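Local structure of probable 3-hydroxyisobutyrate dehydrogenase (Pseudomonas aeruginosa, 3OBB) at residues A121-G126 against L135-G140; A7-G12 against S65-S70; T20-A25 against E154-N159. The protein uses NAD+ to oxidise L-serine and methyl-L-serine, acts only weakly on beta-hydroxyisobutyrate, and is possibly involved in serine catabolism. All blocks are in the same frame, centred on the assembly; numbering follows the deposited sequence.

Contact 1. Residues A121-G126 against L135-G140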
loop_
_atom_site.group_PDB
_atom_site.type_symbol
_atom_site.label_atom_id
_atom_site.label_comp_id
_atom_site.label_asym_id
_atom_site.label_seq_id
_atom_site.Cartn_x
_atom_site.Cartn_y
_atom_site.Cartn_z
ATOM N N ALA A 121 -5.270 -4.340 -31.088
ATOM C CA ALA A 121 -3.879 -4.026 -31.271
ATOM C C ALA A 121 -3.542 -2.661 -30.647
ATOM O O ALA A 121 -3.151 -1.707 -31.368
ATOM C CB ALA A 121 -3.510 -4.072 -32.746
ATOM N N PRO A 122 -3.713 -2.559 -29.317
ATOM C CA PRO A 122 -3.360 -1.376 -28.553
ATOM C C PRO A 122 -1.897 -1.123 -28.691
ATOM O O PRO A 122 -1.089 -2.034 -28.982
ATOM C CB PRO A 122 -3.633 -1.787 -27.111
ATOM C CG PRO A 122 -3.552 -3.321 -27.165
ATOM C CD PRO A 122 -4.254 -3.599 -28.429
ATOM N N VAL A 123 -1.545 0.107 -28.407
ATOM C CA VAL A 123 -0.297 0.601 -28.863
ATOM C C VAL A 123 0.477 1.170 -27.677
ATOM O O VAL A 123 -0.116 1.590 -26.659
ATOM C CB VAL A 123 -0.601 1.556 -30.052
ATOM C CG1 VAL A 123 -0.783 2.956 -29.601
ATOM C CG2 VAL A 123 0.419 1.409 -31.125
ATOM N N SER A 124 1.804 1.131 -27.782
ATOM C CA SER A 124 2.679 1.606 -26.719
ATOM C C SER A 124 3.820 2.400 -27.384
ATOM O O SER A 124 4.297 2.040 -28.458
ATOM C CB SER A 124 3.154 0.376 -25.925
ATOM O OG SER A 124 4.236 0.647 -25.091
ATOM N N GLY A 125 4.256 3.474 -26.745
ATOM C CA GLY A 125 5.123 4.433 -27.371
ATOM C C GLY A 125 4.490 5.816 -27.279
ATOM O O GLY A 125 3.322 6.002 -26.877
ATOM N N GLY A 126 5.241 6.820 -27.643
ATOM C CA GLY A 126 4.685 8.123 -27.442
ATOM C C GLY A 126 3.876 8.660 -28.591
ATOM O O GLY A 126 3.827 8.085 -29.668
ATOM N N LEU A 135 5.935 2.792 -33.053
ATOM C CA LEU A 135 5.047 2.263 -32.027
ATOM C C LEU A 135 5.206 0.761 -31.839
ATOM O O LEU A 135 5.520 0.037 -32.768
ATOM C CB LEU A 135 3.589 2.543 -32.423
ATOM C CG LEU A 135 3.102 3.976 -32.382
ATOM C CD1 LEU A 135 1.655 4.024 -32.910
ATOM C CD2 LEU A 135 3.220 4.536 -30.961
ATOM N N THR A 136 4.973 0.272 -30.643
ATOM C CA THR A 136 4.803 -1.183 -30.542
ATOM C C THR A 136 3.326 -1.540 -30.518
ATOM O O THR A 136 2.518 -0.847 -29.926
ATOM C CB THR A 136 5.718 -1.907 -29.480
ATOM O OG1 THR A 136 4.966 -2.854 -28.666
ATOM C CG2 THR A 136 6.461 -0.942 -28.661
ATOM N N PHE A 137 2.985 -2.581 -31.250
ATOM C CA PHE A 137 1.640 -3.062 -31.222
ATOM C C PHE A 137 1.620 -4.318 -30.422
ATOM O O PHE A 137 2.525 -5.145 -30.541
ATOM C CB PHE A 137 1.137 -3.326 -32.639
ATOM C CG PHE A 137 0.895 -2.078 -33.432
ATOM C CD1 PHE A 137 1.927 -1.496 -34.172
ATOM C CD2 PHE A 137 -0.368 -1.476 -33.439
ATOM C CE1 PHE A 137 1.712 -0.359 -34.931
ATOM C CE2 PHE A 137 -0.605 -0.330 -34.187
ATOM C CZ PHE A 137 0.437 0.235 -34.952
HETATM N N MSE A 138 0.571 -4.470 -29.626
HETATM C CA MSE A 138 0.345 -5.692 -28.853
HETATM C C MSE A 138 -0.990 -6.275 -29.286
HETATM O O MSE A 138 -2.050 -5.695 -29.069
HETATM C CB MSE A 138 0.361 -5.395 -27.363
HETATM C CG MSE A 138 1.665 -4.781 -26.917
HETATM SE SE MSE A 138 1.587 -4.203 -25.068
HETATM C CE MSE A 138 3.358 -3.420 -24.888
ATOM N N VAL A 139 -0.918 -7.429 -29.924
ATOM C CA VAL A 139 -2.000 -7.866 -30.798
ATOM C C VAL A 139 -2.650 -9.141 -30.289
ATOM O O VAL A 139 -1.963 -10.143 -30.089
ATOM C CB VAL A 139 -1.445 -8.087 -32.214
ATOM C CG1 VAL A 139 -2.497 -8.635 -33.154
ATOM C CG2 VAL A 139 -0.872 -6.781 -32.745
ATOM N N GLY A 140 -3.961 -9.102 -30.076
ATOM C CA GLY A 140 -4.744 -10.304 -29.844
ATOM C C GLY A 140 -5.615 -10.642 -31.044
ATOM O O GLY A 140 -6.100 -9.740 -31.722
#
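Val123 pushes one methyl, CG2, into a hollow walled by the Phe137 ring, the branched end of Leu135 and the carbonyl of Thr136. This CG2 stands over one face of the Phe137 ring, 3.9 Å from its centroid and displaced toward the rim, a CH-pi contact. Leu135 wedges the same methyl from a second direction: Val123 CG2 and Leu135 CD1 are 3.4 Å apart, closer than ordinary van der Waals contact. With Phe137 CG set anti to the carbonyl carbon (chi1 -71°), the ring gives its face to Val123 and its edge to Ala121, whose O lies near the ring plane 3.5 Å from Phe137 CD2. Ala121 CB is a smaller bump, tucked against Val139 CG2 and Phe137 CD2. The other branch of Leu135, CD2, lies by the carbonyl oxygens of Ser124 and Gly126 and passes close to Gly125, where no side chain stands in the way. On the face of the sheet that carries Ser124 and Thr136, the extended selenomethionine Met138 brings CE to 3.9 Å from Ser124 CB.

Ser124 and Thr136 exchange two backbone bonds, Ser124 N to Thr136 O at 3.0 Å and Thr136 N to Ser124 O at 2.9 Å. Pro122 O receives Met138 N almost straight (3.0 Å, 164° at the hydrogen). Pro122 has no N-H to return; its ring CD lies against Met138 O at 3.1 Å, and Ala121 CA-H also points at that oxygen. Val123 O takes a hydrogen bond from the active-site Lys173, helix 168-196 packs on Pro122 and Met138, and a second subunit touches Ser124, Thr136 and Met138. The pairing joins antiparallel strand 135-140 to the parallel part of the sheet in the Rossmann-type NAD-binding domain, beside the active site.

Contact 2. Residues A7-G12 against S65-S70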
loop_
_atom_site.group_PDB
_atom_site.type_symbol
_atom_site.label_atom_id
_atom_site.label_comp_id
_atom_site.label_asym_id
_atom_site.label_seq_id
_atom_site.Cartn_x
_atom_site.Cartn_y
_atom_site.Cartn_z
ATOM N N ALA A 7 -10.434 2.964 -43.628
ATOM C CA ALA A 7 -11.178 3.938 -42.848
ATOM C C ALA A 7 -10.481 4.091 -41.486
ATOM O O ALA A 7 -10.156 3.090 -40.849
ATOM C CB ALA A 7 -12.629 3.522 -42.685
ATOM N N PHE A 8 -10.204 5.330 -41.069
ATOM C CA PHE A 8 -9.533 5.590 -39.789
ATOM C C PHE A 8 -10.465 6.430 -38.916
ATOM O O PHE A 8 -10.809 7.573 -39.249
ATOM C CB PHE A 8 -8.170 6.283 -39.985
ATOM C CG PHE A 8 -7.164 6.006 -38.894
ATOM C CD1 PHE A 8 -7.298 6.568 -37.624
ATOM C CD2 PHE A 8 -6.061 5.207 -39.145
ATOM C CE1 PHE A 8 -6.367 6.310 -36.623
ATOM C CE2 PHE A 8 -5.094 4.961 -38.152
ATOM C CZ PHE A 8 -5.249 5.505 -36.888
ATOM N N ILE A 9 -10.898 5.839 -37.812
ATOM C CA ILE A 9 -11.803 6.512 -36.898
ATOM C C ILE A 9 -11.010 6.904 -35.637
ATOM O O ILE A 9 -10.453 6.050 -34.938
ATOM C CB ILE A 9 -13.064 5.634 -36.600
ATOM C CG1 ILE A 9 -13.902 5.458 -37.881
ATOM C CG2 ILE A 9 -13.950 6.248 -35.534
ATOM C CD1 ILE A 9 -13.850 4.062 -38.453
ATOM N N GLY A 10 -10.931 8.209 -35.384
ATOM C CA GLY A 10 -10.250 8.711 -34.200
ATOM C C GLY A 10 -8.939 9.334 -34.604
ATOM O O GLY A 10 -7.987 8.626 -34.949
ATOM N N LEU A 11 -8.901 10.668 -34.575
ATOM C CA LEU A 11 -7.723 11.437 -34.931
ATOM C C LEU A 11 -7.209 12.295 -33.752
ATOM O O LEU A 11 -6.904 13.479 -33.905
ATOM C CB LEU A 11 -7.990 12.292 -36.172
ATOM C CG LEU A 11 -8.630 11.623 -37.394
ATOM C CD1 LEU A 11 -9.151 12.699 -38.359
ATOM C CD2 LEU A 11 -7.660 10.688 -38.079
ATOM N N GLY A 12 -7.085 11.679 -32.581
ATOM C CA GLY A 12 -6.598 12.399 -31.434
ATOM C C GLY A 12 -5.074 12.377 -31.440
ATOM O O GLY A 12 -4.437 12.259 -32.505
ATOM N N SER A 65 -9.646 1.823 -35.711
ATOM C CA SER A 65 -10.068 2.837 -34.763
ATOM C C SER A 65 -8.966 3.145 -33.734
ATOM O O SER A 65 -8.071 2.317 -33.486
ATOM C CB SER A 65 -11.423 2.526 -34.097
ATOM O OG SER A 65 -11.544 1.183 -33.654
HETATM N N MSE A 66 -9.036 4.342 -33.159
HETATM C CA MSE A 66 -8.115 4.780 -32.120
HETATM C C MSE A 66 -8.816 5.914 -31.378
HETATM O O MSE A 66 -8.725 7.076 -31.761
HETATM C CB MSE A 66 -6.774 5.210 -32.752
HETATM C CG MSE A 66 -5.773 5.913 -31.838
HETATM SE SE MSE A 66 -5.531 5.160 -30.073
HETATM C CE MSE A 66 -6.490 6.468 -29.069
ATOM N N LEU A 67 -9.546 5.560 -30.329
ATOM C CA LEU A 67 -10.372 6.522 -29.587
ATOM C C LEU A 67 -9.968 6.614 -28.101
ATOM O O LEU A 67 -9.366 5.671 -27.553
ATOM C CB LEU A 67 -11.861 6.145 -29.711
ATOM C CG LEU A 67 -12.467 6.014 -31.112
ATOM C CD1 LEU A 67 -13.793 5.274 -31.062
ATOM C CD2 LEU A 67 -12.641 7.370 -31.782
ATOM N N PRO A 68 -10.308 7.734 -27.436
ATOM C CA PRO A 68 -9.875 7.906 -26.047
ATOM C C PRO A 68 -10.619 7.079 -24.953
ATOM O O PRO A 68 -9.969 6.692 -23.964
ATOM C CB PRO A 68 -10.018 9.422 -25.818
ATOM C CG PRO A 68 -10.410 10.001 -27.174
ATOM C CD PRO A 68 -11.051 8.912 -27.910
ATOM N N ALA A 69 -11.920 6.788 -25.118
ATOM C CA ALA A 69 -12.666 6.102 -24.045
ATOM C C ALA A 69 -13.070 4.627 -24.280
ATOM O O ALA A 69 -13.536 4.246 -25.360
ATOM C CB ALA A 69 -13.869 6.936 -23.602
ATOM N N SER A 70 -12.894 3.819 -23.230
ATOM C CA SER A 70 -13.252 2.373 -23.186
ATOM C C SER A 70 -14.764 2.087 -23.474
ATOM O O SER A 70 -15.105 1.127 -24.191
ATOM C CB SER A 70 -12.767 1.737 -21.845
ATOM O OG SER A 70 -12.801 0.297 -21.818
#
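Phe8 and Met66 both carry CG anti to the backbone N (chi1 -152° and 170°), which lays the two side chains next to each other, pointing the same way. The ring of Phe8 reaches the base of the selenomethionine, CE1 to Met66 CB 4.0 Å, before Met66 bends at its next two torsions and leads off. This is the Rossmann fold at the end of its first strand: 5-9 runs parallel to 62-65, and Gly10 and Gly12 belong to the GxGxxG turn within the experimentally defined NAD+ site.

Ile9 and Ser65 form the parallel bridge. Ile9 O carries most of the polar contact, receiving Met66 N at 2.8 Å, nearly in line with its carbonyl bond, while Ser65 CA also comes within 3.2 Å of that oxygen. Ser65 OG has its partners beyond the two segments, Tyr77 OH and Glu95 OE1. One residue further on, the chain of 7-12 swings out of the strand at Gly10 with a positive phi of 107°, a conformation suited to glycine. Gly10 CA comes up against the other loop in a CA-H...O contact, 3.3 Å from Met66 O.

Helix 15-24 packs on Phe8 and Met66, whereas helix 53-57 touches Ile9. The loop 65-70 adds Pro68, another NAD+-binding residue, and Leu67 N is tied to Ser97 OG. Leu67 crosses Ile9 at a slant, CD2 to Ile9 CG2 being 4.1 Å. That same methyl, Leu67 CD2, rests 3.7 Å from Gly10 CA.

Contact 3. Residues T20-A25 against E154-N159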
loop_
_atom_site.group_PDB
_atom_site.type_symbol
_atom_site.label_atom_id
_atom_site.label_comp_id
_atom_site.label_asym_id
_atom_site.label_seq_id
_atom_site.Cartn_x
_atom_site.Cartn_y
_atom_site.Cartn_z
ATOM N N THR A 20 -1.713 9.593 -40.330
ATOM C CA THR A 20 -0.801 10.312 -41.217
ATOM C C THR A 20 0.294 9.399 -41.717
ATOM O O THR A 20 0.642 9.462 -42.892
ATOM C CB THR A 20 -0.176 11.552 -40.527
ATOM O OG1 THR A 20 -1.241 12.394 -40.083
ATOM C CG2 THR A 20 0.742 12.335 -41.487
ATOM N N ASN A 21 0.828 8.547 -40.833
ATOM C CA ASN A 21 1.818 7.566 -41.266
ATOM C C ASN A 21 1.346 6.568 -42.313
ATOM O O ASN A 21 2.115 6.218 -43.226
ATOM C CB ASN A 21 2.463 6.839 -40.090
ATOM C CG ASN A 21 3.510 7.667 -39.461
ATOM O OD1 ASN A 21 4.304 8.293 -40.169
ATOM N ND2 ASN A 21 3.490 7.756 -38.139
ATOM N N LEU A 22 0.094 6.130 -42.188
ATOM C CA LEU A 22 -0.539 5.315 -43.240
ATOM C C LEU A 22 -0.556 6.031 -44.591
ATOM O O LEU A 22 -0.178 5.447 -45.595
ATOM C CB LEU A 22 -1.930 4.843 -42.823
ATOM C CG LEU A 22 -1.910 3.835 -41.668
ATOM C CD1 LEU A 22 -3.329 3.387 -41.352
ATOM C CD2 LEU A 22 -1.045 2.623 -42.017
ATOM N N LEU A 23 -0.968 7.299 -44.600
ATOM C CA LEU A 23 -0.874 8.159 -45.790
ATOM C C LEU A 23 0.544 8.224 -46.378
ATOM O O LEU A 23 0.716 8.162 -47.591
ATOM C CB LEU A 23 -1.308 9.587 -45.455
ATOM C CG LEU A 23 -2.786 9.918 -45.326
ATOM C CD1 LEU A 23 -2.972 11.395 -44.991
ATOM C CD2 LEU A 23 -3.530 9.537 -46.579
ATOM N N LYS A 24 1.556 8.383 -45.527
ATOM C CA LYS A 24 2.921 8.507 -46.019
ATOM C C LYS A 24 3.368 7.186 -46.647
ATOM O O LYS A 24 4.137 7.182 -47.608
ATOM C CB LYS A 24 3.884 8.895 -44.887
ATOM C CG LYS A 24 3.714 10.304 -44.293
ATOM C CD LYS A 24 4.081 10.225 -42.806
ATOM C CE LYS A 24 5.067 11.297 -42.318
ATOM N NZ LYS A 24 4.680 12.709 -42.652
ATOM N N ALA A 25 2.887 6.075 -46.079
ATOM C CA ALA A 25 3.061 4.723 -46.633
ATOM C C ALA A 25 2.305 4.483 -47.964
ATOM O O ALA A 25 2.535 3.489 -48.622
ATOM C CB ALA A 25 2.653 3.695 -45.617
ATOM N N GLU A 154 3.407 -2.428 -39.756
ATOM C CA GLU A 154 4.742 -2.014 -40.184
ATOM C C GLU A 154 4.824 -0.566 -40.675
ATOM O O GLU A 154 5.871 0.064 -40.577
ATOM C CB GLU A 154 5.271 -2.968 -41.239
ATOM C CG GLU A 154 5.375 -4.381 -40.714
ATOM C CD GLU A 154 6.144 -5.289 -41.623
ATOM O OE1 GLU A 154 6.421 -4.888 -42.767
ATOM O OE2 GLU A 154 6.481 -6.409 -41.181
ATOM N N ALA A 155 3.722 -0.030 -41.169
ATOM C CA ALA A 155 3.694 1.359 -41.580
ATOM C C ALA A 155 3.586 2.298 -40.368
ATOM O O ALA A 155 4.134 3.408 -40.382
ATOM C CB ALA A 155 2.531 1.587 -42.524
HETATM N N MSE A 156 2.855 1.864 -39.341
HETATM C CA MSE A 156 2.611 2.720 -38.171
HETATM C C MSE A 156 3.565 2.475 -37.003
HETATM O O MSE A 156 3.615 3.278 -36.060
HETATM C CB MSE A 156 1.169 2.577 -37.670
HETATM C CG MSE A 156 0.093 3.214 -38.561
HETATM SE SE MSE A 156 -1.690 2.685 -37.870
HETATM C CE MSE A 156 -1.646 0.761 -38.213
ATOM N N GLY A 157 4.323 1.387 -37.071
ATOM C CA GLY A 157 5.028 0.900 -35.892
ATOM C C GLY A 157 6.270 0.090 -36.178
ATOM O O GLY A 157 6.688 -0.024 -37.331
ATOM N N ARG A 158 6.889 -0.432 -35.116
ATOM C CA ARG A 158 8.136 -1.157 -35.255
ATOM C C ARG A 158 8.057 -2.542 -34.629
ATOM O O ARG A 158 8.085 -3.523 -35.360
ATOM C CB ARG A 158 9.330 -0.338 -34.769
ATOM C CG ARG A 158 10.648 -1.140 -34.667
ATOM C CD ARG A 158 11.878 -0.258 -34.929
ATOM N NE ARG A 158 12.156 0.676 -33.838
ATOM C CZ ARG A 158 12.813 1.826 -33.983
ATOM N NH1 ARG A 158 13.001 2.615 -32.929
ATOM N NH2 ARG A 158 13.281 2.191 -35.176
ATOM N N ASN A 159 7.966 -2.652 -33.308
ATOM C CA ASN A 159 7.798 -3.983 -32.725
ATOM C C ASN A 159 6.357 -4.431 -32.811
ATOM O O ASN A 159 5.455 -3.714 -32.387
ATOM C CB ASN A 159 8.245 -4.033 -31.268
ATOM C CG ASN A 159 9.738 -3.970 -31.125
ATOM O OD1 ASN A 159 10.473 -4.214 -32.089
ATOM N ND2 ASN A 159 10.205 -3.634 -29.917
#
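Leu22 reaches from one helix to Ala155 and the selenomethionine Met156 at the end of another. Its CB leaves the backbone along the flank of the contact, and CG, anti to the carbonyl carbon (chi1 -68°), turns the branch point inward. There Leu22 CG meets Met156 CG at 3.7 Å and the selenium, SE, at 4.0 Å. The two methyls then divide the opposing surface. Leu22 CD1 lies 3.9 Å from Met156 SE, while Leu22 CD2 sits in the corner formed by Met156 CG (3.7 Å) and Ala155 CB (3.8 Å). Met156 bends at chi3, about the CG-SE bond that Leu22 lies against.

Ala155 CB is also touched by Ala25 CB, 3.7 Å away, a methyl-to-methyl contact nearer the surface. Asn21 meets the other segment through its CB, beside Ala155 O; its amide nitrogen ND2 is hydrogen-bonded to Ala131 O. No hydrogen bond crosses between the segments; apolar side chains carry the contact. Helix 15-24 meets the end of helix 143-156 here, with Leu22 also packed on Leu29 of strand 28-32 and Met156 on Phe137 of strand 135-140.

How the contacts relate
All three contacts lie in the NAD-binding domain and are largely buried, but they differ in chemistry. Contact 1 pairs two antiparallel strands near the active site through three backbone hydrogen bonds. Contact 2, part of the NAD+ site, catches two parallel strands of the same sheet at their ends, where they give way to loops, and has one such bond. Contact 3 joins two helices by apolar side chains, lies farthest from the chain centre and comes to the surface at Ala25. It runs on into contact 1 through probable backbone hydrogen bonds of Leu135 with Arg158 and Phe137 with Asn159, and meets contact 2 where Leu22 and Met156 pack on Phe8. Contacts 1 and 2 do not touch.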